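Local coordinates for sulfur carrier protein ThiS adenylyltransferase (Escherichia coli, PDB 1ZUD) that adenylates the C-terminal glycine of the sulfur carrier protein ThiS with ATP, a step in sulfur transfer for thiamin biosynthesis, at residues Arg11-Leu14 with Ala19-Gly22. Numbering follows the deposited sequence.
Sequences RQIL and ALDG. With CA (calcium ion), chain I.
Ile13 and Leu20 meet through their methyl branches, their side chains running at a slant to one another. CD2 of Leu20 is the touching methyl and is met by both arms of the isoleucine, at 3.9 Å from Ile13 CG2 and 4.0 Å from Ile13 CD1. The first torsion of Ile13 (chi1 -71°) puts CG2 anti to the backbone N, facing CD2 of Leu20, while CG1 comes within 3.9 Å of Ala19 O. The CB of Leu20 points away from residues 11-14, yet its extended chain brings CD2 nearer to the isoleucine. Phe6 of helix 3-8 and Met1 also pack on both residues, extending this apolar cluster.

The pair joins two consecutive N-terminal helices, 10-13 and 19-27, ahead of the first strand of the Rossmann-like ThiF fold. Backbone meets backbone just beside the methyls: the CA of Ala19 offers its hydrogen to the carbonyl of Ile13 in a nearly straight CA-H...O contact, 3.2 Å from Ala19 CA to Ile13 O. That same oxygen accepts a hydrogen bond from a water, 2.9 Å from Ile13 O, which in turn is a ligand of the calcium ion. The metal is also bound by Leu14 O, at 2.4 Å, and by Asp16 from the connecting loop. The amide of Gln12 bonds outside the two segments, NE2 to Ala50 O and OE1 to Gln69 NE2 of the second subunit.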
loop_
_atom_site.group_PDB
_atom_site.type_symbol
_atom_site.label_atom_id
_atom_site.label_comp_id
_atom_site.label_asym_id
_atom_site.label_seq_id
_atom_site.Cartn_x
_atom_site.Cartn_y
_atom_site.Cartn_z
ATOM N N ARG C 11 20.038 4.823 3.718
ATOM C CA ARG C 11 19.417 3.533 3.589
ATOM C C ARG C 11 18.890 3.216 2.203
ATOM O O ARG C 11 18.612 2.079 1.899
ATOM C CB ARG C 11 18.311 3.330 4.643
ATOM C CG ARG C 11 18.837 3.291 6.105
ATOM C CD ARG C 11 19.924 2.222 6.334
ATOM N NE ARG C 11 20.377 2.151 7.740
ATOM C CZ ARG C 11 21.245 2.983 8.320
ATOM N NH1 ARG C 11 21.808 3.989 7.645
ATOM N NH2 ARG C 11 21.545 2.818 9.608
ATOM N N GLN C 12 18.757 4.249 1.388
ATOM C CA GLN C 12 18.311 4.156 0.016
ATOM C C GLN C 12 19.611 3.977 -0.838
ATOM O O GLN C 12 19.671 3.190 -1.808
ATOM C CB GLN C 12 17.654 5.500 -0.265
ATOM C CG GLN C 12 16.816 5.635 -1.426
ATOM C CD GLN C 12 15.911 6.852 -1.244
ATOM O OE1 GLN C 12 14.967 6.816 -0.450
ATOM N NE2 GLN C 12 16.220 7.936 -1.940
ATOM N N ILE C 13 20.652 4.706 -0.467
ATOM C CA ILE C 13 21.912 4.618 -1.195
ATOM C C ILE C 13 22.569 3.251 -1.137
ATOM O O ILE C 13 23.257 2.870 -2.067
ATOM C CB ILE C 13 22.893 5.690 -0.710
ATOM C CG1 ILE C 13 22.406 7.056 -1.189
ATOM C CG2 ILE C 13 24.334 5.401 -1.235
ATOM C CD1 ILE C 13 23.138 8.194 -0.533
ATOM N N LEU C 14 22.321 2.514 -0.055
ATOM C CA LEU C 14 22.842 1.156 0.131
ATOM C C LEU C 14 22.250 0.224 -0.924
ATOM O O LEU C 14 22.804 -0.831 -1.229
ATOM C CB LEU C 14 22.419 0.641 1.521
ATOM C CG LEU C 14 23.352 0.720 2.746
ATOM C CD1 LEU C 14 24.410 1.739 2.558
ATOM C CD2 LEU C 14 22.523 0.927 3.997
ATOM N N ALA C 19 21.665 3.618 -5.199
ATOM C CA ALA C 19 23.063 3.977 -5.024
ATOM C C ALA C 19 23.332 5.486 -5.114
ATOM O O ALA C 19 22.399 6.291 -5.053
ATOM C CB ALA C 19 23.893 3.195 -6.079
ATOM N N LEU C 20 24.598 5.874 -5.287
ATOM C CA LEU C 20 24.935 7.297 -5.351
ATOM C C LEU C 20 24.382 7.941 -6.627
ATOM O O LEU C 20 23.866 9.051 -6.584
ATOM C CB LEU C 20 26.447 7.489 -5.271
ATOM C CG LEU C 20 27.009 7.260 -3.867
ATOM C CD1 LEU C 20 28.538 7.392 -3.943
ATOM C CD2 LEU C 20 26.398 8.247 -2.852
ATOM N N ASP C 21 24.455 7.241 -7.747
ATOM C CA ASP C 21 23.927 7.800 -9.006
ATOM C C ASP C 21 22.420 8.066 -8.979
ATOM O O ASP C 21 21.947 9.110 -9.470
ATOM C CB ASP C 21 24.153 6.836 -10.187
ATOM C CG ASP C 21 25.524 6.969 -10.807
ATOM O OD1 ASP C 21 26.099 8.088 -10.761
ATOM O OD2 ASP C 21 26.016 5.941 -11.357
ATOM N N GLY C 22 21.668 7.081 -8.470
ATOM C CA GLY C 22 20.221 7.201 -8.424
ATOM C C GLY C 22 19.798 8.305 -7.462
ATOM O O GLY C 22 18.833 9.035 -7.681
HETATM CA CA CA I . 25.004 -1.519 -1.908
HETATM O O HOH W 1 24.981 0.663 -2.718
#